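Local coordinates for protein plantazolicin methyltransferase BamL (Bacillus amyloliquefaciens subsp. plantarum, PDB 5DLY) that probably transfers a methyl group from S-adenosylmethionine to the terminal amine of the desmethyl precursor of the antibiotic plantazolicin, at residues A[19-33]-A[172-185]. Numbering follows the deposited sequence.
With 5D7 (prop-2-en-1-yl 2-[(1S)-1-amino-4-carbamimidamidobutyl]-1,3-thiazole-4-carboxylate), chain B; SAH (S-adenosyl-L-homocysteine), chain C.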
loop_
_atom_site.group_PDB
_atom_site.type_symbol
_atom_site.label_atom_id
_atom_site.label_comp_id
_atom_site.label_asym_id
_atom_site.label_seq_id
_atom_site.Cartn_x
_atom_site.Cartn_y
_atom_site.Cartn_z
ATOM N N TRP A 19 9.632 -6.255 -13.248
ATOM C CA TRP A 19 10.192 -6.990 -12.118
ATOM C C TRP A 19 9.192 -7.910 -11.397
ATOM O O TRP A 19 9.568 -8.670 -10.509
ATOM C CB TRP A 19 10.879 -6.009 -11.151
ATOM C CG TRP A 19 12.095 -5.404 -11.769
ATOM C CD1 TRP A 19 12.160 -4.251 -12.493
ATOM C CD2 TRP A 19 13.421 -5.951 -11.757
ATOM N NE1 TRP A 19 13.458 -4.035 -12.923
ATOM C CE2 TRP A 19 14.246 -5.063 -12.479
ATOM C CE3 TRP A 19 13.993 -7.099 -11.184
ATOM C CZ2 TRP A 19 15.623 -5.291 -12.655
ATOM C CZ3 TRP A 19 15.354 -7.327 -11.362
ATOM C CH2 TRP A 19 16.154 -6.421 -12.089
ATOM N N PHE A 20 7.924 -7.856 -11.815
ATOM C CA PHE A 20 6.878 -8.692 -11.236
ATOM C C PHE A 20 6.194 -9.588 -12.260
ATOM O O PHE A 20 5.382 -10.436 -11.890
ATOM C CB PHE A 20 5.879 -7.828 -10.454
ATOM C CG PHE A 20 6.532 -7.085 -9.338
ATOM C CD1 PHE A 20 6.762 -7.717 -8.119
ATOM C CD2 PHE A 20 7.003 -5.789 -9.528
ATOM C CE1 PHE A 20 7.417 -7.059 -7.092
ATOM C CE2 PHE A 20 7.653 -5.125 -8.498
ATOM C CZ PHE A 20 7.860 -5.760 -7.284
ATOM N N SER A 21 6.565 -9.429 -13.528
ATOM C CA SER A 21 5.935 -10.170 -14.628
ATOM C C SER A 21 6.912 -11.040 -15.432
ATOM O O SER A 21 6.488 -11.818 -16.293
ATOM C CB SER A 21 5.192 -9.205 -15.561
ATOM O OG SER A 21 6.084 -8.298 -16.187
ATOM N N HIS A 22 8.206 -10.896 -15.163
ATOM C CA HIS A 22 9.239 -11.698 -15.827
ATOM C C HIS A 22 9.773 -12.762 -14.868
ATOM O O HIS A 22 10.038 -12.461 -13.703
ATOM C CB HIS A 22 10.371 -10.805 -16.337
ATOM C CG HIS A 22 10.041 -10.078 -17.603
ATOM N ND1 HIS A 22 9.217 -8.974 -17.637
ATOM C CD2 HIS A 22 10.424 -10.300 -18.884
ATOM C CE1 HIS A 22 9.105 -8.548 -18.883
ATOM N NE2 HIS A 22 9.832 -9.332 -19.658
ATOM N N PRO A 23 9.923 -14.013 -15.349
ATOM C CA PRO A 23 10.255 -15.139 -14.470
ATOM C C PRO A 23 11.531 -14.935 -13.650
ATOM O O PRO A 23 11.520 -15.150 -12.436
ATOM C CB PRO A 23 10.425 -16.319 -15.443
ATOM C CG PRO A 23 10.609 -15.699 -16.791
ATOM C CD PRO A 23 9.790 -14.445 -16.753
ATOM N N GLU A 24 12.606 -14.520 -14.315
ATOM C CA GLU A 24 13.902 -14.334 -13.665
ATOM C C GLU A 24 13.903 -13.104 -12.750
ATOM O O GLU A 24 14.370 -13.169 -11.610
ATOM C CB GLU A 24 15.043 -14.283 -14.702
ATOM C CG GLU A 24 15.106 -13.040 -15.595
ATOM C CD GLU A 24 13.900 -12.862 -16.514
ATOM O OE1 GLU A 24 13.395 -13.864 -17.073
ATOM O OE2 GLU A 24 13.460 -11.705 -16.687
ATOM N N LYS A 25 13.355 -11.998 -13.252
ATOM C CA LYS A 25 13.265 -10.750 -12.488
ATOM C C LYS A 25 12.434 -10.908 -11.219
ATOM O O LYS A 25 12.781 -10.352 -10.171
ATOM C CB LYS A 25 12.690 -9.630 -13.354
ATOM C CG LYS A 25 13.677 -9.002 -14.322
ATOM C CD LYS A 25 13.046 -7.803 -15.014
ATOM C CE LYS A 25 14.062 -7.054 -15.858
ATOM N NZ LYS A 25 13.412 -6.037 -16.728
ATOM N N SER A 26 11.349 -11.677 -11.310
ATOM C CA SER A 26 10.467 -11.914 -10.166
ATOM C C SER A 26 11.162 -12.613 -9.002
ATOM O O SER A 26 10.797 -12.404 -7.850
ATOM C CB SER A 26 9.216 -12.684 -10.586
ATOM O OG SER A 26 8.417 -11.885 -11.442
ATOM N N LYS A 27 12.169 -13.434 -9.298
ATOM C CA LYS A 27 12.973 -14.044 -8.245
ATOM C C LYS A 27 13.757 -12.988 -7.458
ATOM O O LYS A 27 13.873 -13.084 -6.233
ATOM C CB LYS A 27 13.919 -15.106 -8.827
ATOM C CG LYS A 27 13.187 -16.323 -9.376
ATOM C CD LYS A 27 14.141 -17.302 -10.044
ATOM C CE LYS A 27 13.378 -18.490 -10.612
ATOM N NZ LYS A 27 14.279 -19.505 -11.226
ATOM N N VAL A 28 14.273 -11.984 -8.170
ATOM C CA VAL A 28 15.054 -10.900 -7.556
ATOM C C VAL A 28 14.158 -10.021 -6.677
ATOM O O VAL A 28 14.490 -9.744 -5.518
ATOM C CB VAL A 28 15.754 -10.026 -8.621
ATOM C CG1 VAL A 28 16.499 -8.866 -7.969
ATOM C CG2 VAL A 28 16.702 -10.869 -9.474
ATOM N N SER A 29 13.021 -9.601 -7.226
ATOM C CA SER A 29 12.095 -8.746 -6.485
ATOM C C SER A 29 11.507 -9.439 -5.250
ATOM O O SER A 29 11.439 -8.832 -4.178
ATOM C CB SER A 29 10.998 -8.198 -7.401
ATOM O OG SER A 29 10.213 -9.233 -7.954
ATOM N N PHE A 30 11.130 -10.714 -5.376
ATOM C CA PHE A 30 10.608 -11.463 -4.227
ATOM C C PHE A 30 11.625 -11.546 -3.091
ATOM O O PHE A 30 11.300 -11.261 -1.942
ATOM C CB PHE A 30 10.150 -12.871 -4.634
ATOM C CG PHE A 30 9.480 -13.639 -3.522
ATOM C CD1 PHE A 30 8.158 -13.367 -3.164
ATOM C CD2 PHE A 30 10.170 -14.632 -2.827
ATOM C CE1 PHE A 30 7.543 -14.071 -2.141
ATOM C CE2 PHE A 30 9.556 -15.340 -1.802
ATOM C CZ PHE A 30 8.240 -15.064 -1.462
ATOM N N ARG A 31 12.858 -11.928 -3.424
ATOM C CA ARG A 31 13.929 -12.037 -2.436
ATOM C C ARG A 31 14.172 -10.714 -1.712
ATOM O O ARG A 31 14.231 -10.679 -0.482
ATOM C CB ARG A 31 15.217 -12.521 -3.104
ATOM C CG ARG A 31 16.292 -12.965 -2.126
ATOM C CD ARG A 31 17.616 -13.223 -2.826
ATOM N NE ARG A 31 17.584 -14.393 -3.701
ATOM C CZ ARG A 31 17.594 -14.351 -5.033
ATOM N NH1 ARG A 31 17.646 -13.190 -5.681
ATOM N NH2 ARG A 31 17.568 -15.479 -5.725
ATOM N N TYR A 32 14.318 -9.632 -2.477
ATOM C CA TYR A 32 14.520 -8.318 -1.881
ATOM C C TYR A 32 13.325 -7.944 -0.992
ATOM O O TYR A 32 13.503 -7.539 0.167
ATOM C CB TYR A 32 14.753 -7.220 -2.939
ATOM C CG TYR A 32 14.929 -5.866 -2.288
ATOM C CD1 TYR A 32 13.820 -5.080 -1.964
ATOM C CD2 TYR A 32 16.196 -5.392 -1.945
ATOM C CE1 TYR A 32 13.969 -3.862 -1.331
ATOM C CE2 TYR A 32 16.359 -4.162 -1.315
ATOM C CZ TYR A 32 15.236 -3.400 -1.007
ATOM O OH TYR A 32 15.344 -2.175 -0.380
ATOM N N ASP A 33 12.120 -8.080 -1.540
ATOM C CA ASP A 33 10.906 -7.618 -0.852
ATOM C C ASP A 33 10.677 -8.355 0.457
ATOM O O ASP A 33 10.327 -7.741 1.468
ATOM C CB ASP A 33 9.675 -7.753 -1.753
ATOM C CG ASP A 33 9.693 -6.796 -2.938
ATOM O OD1 ASP A 33 10.608 -5.942 -3.030
ATOM O OD2 ASP A 33 8.781 -6.917 -3.781
ATOM N N THR A 172 20.363 -0.780 0.540
ATOM C CA THR A 172 19.963 -2.128 0.945
ATOM C C THR A 172 20.092 -3.180 -0.161
ATOM O O THR A 172 19.857 -4.367 0.077
ATOM C CB THR A 172 18.531 -2.138 1.488
ATOM O OG1 THR A 172 17.690 -1.389 0.603
ATOM C CG2 THR A 172 18.497 -1.512 2.878
ATOM N N ALA A 173 20.475 -2.748 -1.361
ATOM C CA ALA A 173 20.745 -3.684 -2.450
ATOM C C ALA A 173 22.012 -4.469 -2.112
ATOM O O ALA A 173 22.978 -3.902 -1.601
ATOM C CB ALA A 173 20.904 -2.941 -3.768
ATOM N N GLN A 174 21.992 -5.772 -2.381
ATOM C CA GLN A 174 23.116 -6.652 -2.039
ATOM C C GLN A 174 23.726 -7.290 -3.289
ATOM O O GLN A 174 24.681 -8.058 -3.204
ATOM C CB GLN A 174 22.671 -7.732 -1.042
ATOM C CG GLN A 174 22.150 -7.187 0.286
ATOM C CD GLN A 174 21.798 -8.269 1.294
ATOM O OE1 GLN A 174 21.756 -9.459 0.968
ATOM N NE2 GLN A 174 21.537 -7.854 2.533
ATOM N N SER A 175 23.172 -6.953 -4.447
ATOM C CA SER A 175 23.652 -7.469 -5.730
ATOM C C SER A 175 23.393 -6.464 -6.846
ATOM O O SER A 175 22.604 -5.533 -6.687
ATOM C CB SER A 175 22.974 -8.803 -6.054
ATOM O OG SER A 175 21.605 -8.604 -6.367
ATOM N N ARG A 176 24.047 -6.662 -7.989
ATOM C CA ARG A 176 23.831 -5.789 -9.136
ATOM C C ARG A 176 22.388 -5.891 -9.638
ATOM O O ARG A 176 21.819 -4.893 -10.080
ATOM C CB ARG A 176 24.832 -6.116 -10.252
ATOM C CG ARG A 176 24.808 -5.191 -11.457
ATOM C CD ARG A 176 25.443 -5.855 -12.674
ATOM N NE ARG A 176 24.610 -6.923 -13.233
ATOM C CZ ARG A 176 24.575 -8.177 -12.780
ATOM N NH1 ARG A 176 25.320 -8.544 -11.741
ATOM N NH2 ARG A 176 23.782 -9.068 -13.355
ATOM N N GLU A 177 21.798 -7.085 -9.540
ATOM C CA GLU A 177 20.396 -7.287 -9.927
ATOM C C GLU A 177 19.445 -6.501 -9.009
ATOM O O GLU A 177 18.542 -5.814 -9.495
ATOM C CB GLU A 177 20.032 -8.776 -9.953
ATOM C CG GLU A 177 20.738 -9.585 -11.036
ATOM C CD GLU A 177 22.094 -10.126 -10.606
ATOM O OE1 GLU A 177 22.537 -9.873 -9.463
ATOM O OE2 GLU A 177 22.733 -10.818 -11.427
ATOM N N GLU A 178 19.659 -6.586 -7.697
ATOM C CA GLU A 178 18.874 -5.777 -6.739
ATOM C C GLU A 178 19.044 -4.271 -6.952
ATOM O O GLU A 178 18.085 -3.503 -6.828
ATOM C CB GLU A 178 19.199 -6.154 -5.291
ATOM C CG GLU A 178 18.629 -7.503 -4.889
ATOM C CD GLU A 178 18.887 -7.875 -3.437
ATOM O OE1 GLU A 178 19.495 -7.083 -2.679
ATOM O OE2 GLU A 178 18.472 -8.981 -3.044
ATOM N N GLU A 179 20.265 -3.846 -7.269
ATOM C CA GLU A 179 20.513 -2.443 -7.586
ATOM C C GLU A 179 19.696 -1.986 -8.802
ATOM O O GLU A 179 19.061 -0.938 -8.763
ATOM C CB GLU A 179 22.013 -2.198 -7.811
ATOM C CG GLU A 179 22.355 -0.780 -8.234
ATOM C CD GLU A 179 23.836 -0.593 -8.494
ATOM O OE1 GLU A 179 24.332 -1.107 -9.517
ATOM O OE2 GLU A 179 24.500 0.082 -7.683
ATOM N N ALA A 180 19.723 -2.787 -9.869
ATOM C CA ALA A 180 18.947 -2.523 -11.082
ATOM C C ALA A 180 17.450 -2.477 -10.790
ATOM O O ALA A 180 16.747 -1.582 -11.251
ATOM C CB ALA A 180 19.254 -3.572 -12.143
ATOM N N TYR A 181 16.993 -3.451 -10.007
ATOM C CA TYR A 181 15.613 -3.517 -9.531
ATOM C C TYR A 181 15.200 -2.232 -8.821
ATOM O O TYR A 181 14.214 -1.599 -9.196
ATOM C CB TYR A 181 15.468 -4.734 -8.614
ATOM C CG TYR A 181 14.202 -4.790 -7.798
ATOM C CD1 TYR A 181 12.950 -4.836 -8.417
ATOM C CD2 TYR A 181 14.261 -4.835 -6.409
ATOM C CE1 TYR A 181 11.787 -4.902 -7.664
ATOM C CE2 TYR A 181 13.101 -4.886 -5.641
ATOM C CZ TYR A 181 11.874 -4.926 -6.281
ATOM O OH TYR A 181 10.719 -4.997 -5.538
ATOM N N LEU A 182 15.973 -1.834 -7.816
ATOM C CA LEU A 182 15.625 -0.648 -7.029
ATOM C C LEU A 182 15.656 0.642 -7.846
ATOM O O LEU A 182 14.788 1.503 -7.678
ATOM C CB LEU A 182 16.512 -0.530 -5.784
ATOM C CG LEU A 182 16.301 -1.602 -4.706
ATOM C CD1 LEU A 182 17.266 -1.360 -3.555
ATOM C CD2 LEU A 182 14.858 -1.658 -4.213
ATOM N N LYS A 183 16.647 0.775 -8.729
ATOM C CA LYS A 183 16.703 1.942 -9.616
ATOM C C LYS A 183 15.411 2.061 -10.427
ATOM O O LYS A 183 14.812 3.141 -10.491
ATOM C CB LYS A 183 17.910 1.881 -10.561
ATOM C CG LYS A 183 19.247 2.238 -9.934
ATOM C CD LYS A 183 20.305 2.307 -11.025
ATOM C CE LYS A 183 21.711 2.194 -10.468
ATOM N NZ LYS A 183 22.664 1.823 -11.557
ATOM N N ASP A 184 14.994 0.958 -11.053
ATOM C CA ASP A 184 13.735 0.935 -11.797
ATOM C C ASP A 184 12.521 1.245 -10.908
ATOM O O ASP A 184 11.623 1.986 -11.320
ATOM C CB ASP A 184 13.532 -0.405 -12.501
ATOM C CG ASP A 184 14.361 -0.548 -13.767
ATOM O OD1 ASP A 184 14.969 0.449 -14.232
ATOM O OD2 ASP A 184 14.376 -1.666 -14.305
ATOM N N GLN A 185 12.508 0.702 -9.692
ATOM C CA GLN A 185 11.383 0.949 -8.778
ATOM C C GLN A 185 11.282 2.427 -8.383
ATOM O O GLN A 185 10.197 3.015 -8.432
ATOM C CB GLN A 185 11.445 0.054 -7.532
ATOM C CG GLN A 185 11.360 -1.449 -7.789
ATOM C CD GLN A 185 10.266 -1.828 -8.782
ATOM O OE1 GLN A 185 10.518 -2.486 -9.799
ATOM N NE2 GLN A 185 9.052 -1.401 -8.499
HETATM O O9 5D7 B . 9.463 -0.666 0.319
HETATM C C6 5D7 B . 10.456 -0.820 -0.375
HETATM O O7 5D7 B . 11.755 -0.388 0.081
HETATM C C8 5D7 B . 11.921 0.350 1.295
HETATM C C2 5D7 B . 10.381 -1.482 -1.699
HETATM N N3 5D7 B . 9.255 -2.114 -2.128
HETATM C C4 5D7 B . 9.344 -2.674 -3.344
HETATM S S5 5D7 B . 10.941 -2.408 -3.966
HETATM C C1 5D7 B . 11.471 -1.529 -2.579
HETATM C CA 5D7 B . 8.350 -3.438 -4.126
HETATM N N 5D7 B . 7.216 -3.710 -3.251
HETATM C CB 5D7 B . 7.899 -2.680 -5.382
HETATM C CG 5D7 B . 7.627 -1.182 -5.201
HETATM C CD 5D7 B . 6.559 -0.747 -6.192
HETATM N NE 5D7 B . 6.399 0.700 -6.117
HETATM C CZ 5D7 B . 7.072 1.646 -6.775
HETATM N NH2 5D7 B . 6.801 2.862 -6.579
HETATM N NH1 5D7 B . 7.972 1.333 -7.619
HETATM C C3 5D7 B . 13.379 0.702 1.438
HETATM C C5 5D7 B . 13.952 0.758 2.624
HETATM N N SAH C . 1.062 -5.236 -1.603
HETATM C CA SAH C . 2.306 -6.067 -1.697
HETATM C CB SAH C . 3.122 -5.638 -2.912
HETATM C CG SAH C . 3.700 -6.860 -3.631
HETATM S SD SAH C . 4.859 -6.409 -4.896
HETATM C C SAH C . 3.134 -5.894 -0.453
HETATM O O SAH C . 2.692 -5.308 0.527
HETATM O OXT SAH C . 4.285 -6.324 -0.385
HETATM C "C5'" SAH C . 3.845 -5.563 -6.074
HETATM C "C4'" SAH C . 2.636 -6.375 -6.523
HETATM O "O4'" SAH C . 1.765 -5.538 -7.297
HETATM C "C3'" SAH C . 3.015 -7.542 -7.434
HETATM O "O3'" SAH C . 2.527 -8.780 -6.881
HETATM C "C2'" SAH C . 2.375 -7.204 -8.776
HETATM O "O2'" SAH C . 1.925 -8.329 -9.536
HETATM C "C1'" SAH C . 1.209 -6.334 -8.335
HETATM N N9 SAH C . 0.639 -5.461 -9.385
HETATM C C8 SAH C . 1.318 -4.653 -10.228
HETATM N N7 SAH C . 0.470 -4.002 -11.054
HETATM C C5 SAH C . -0.776 -4.387 -10.730
HETATM C C6 SAH C . -2.123 -4.073 -11.224
HETATM N N6 SAH C . -2.266 -3.187 -12.227
HETATM N N1 SAH C . -3.177 -4.685 -10.621
HETATM C C2 SAH C . -2.999 -5.569 -9.618
HETATM N N3 SAH C . -1.785 -5.906 -9.107
HETATM C C4 SAH C . -0.661 -5.355 -9.636
HETATM O O HOH W 1 17.215 -10.521 -4.802
#
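D184 OD2 is gripped by two donors: W19 NE1, 2.9 Å away in a nearly straight N-H...O hydrogen bond (173°), and the side-chain amide of Q15. The indole nitrogen takes the lone pair of OD2 that faces away from OD1, while OD1 pairs with R187, so both carboxylate oxygens are held. Y181 lies over the W19 indole, its CB 3.7 Å from the centre of the six-membered ring; K25 CD covers the opposite face. A chi1 of 167°, with CG trans to the amide nitrogen, brings the Y181 ring in among W19, S29, Y32 and D33. S29 CA sits over one face, and the ring edge turns toward the face of Y32. Y181 OH then donates to D33 OD1 at 2.7 Å. Helix segments 23-33 and 176-185, crossing at -87°, together with F20 at the end of helix 10-21, line the substrate pocket of a Rossmann-type methyltransferase. Y181 OH lies 3.0 Å from S5 of the bound thiazole analog 5D7. F20 CE1 lies 3.4 Å from SD of SAH. L182 CD2 packs over the face of Y32, whose OH shares a 2.7 Å hydrogen bond with T172 OG1. Farther along helix 23-33, one water joins V28 O, R31 NH1 and E178 OE2, bridging the helices.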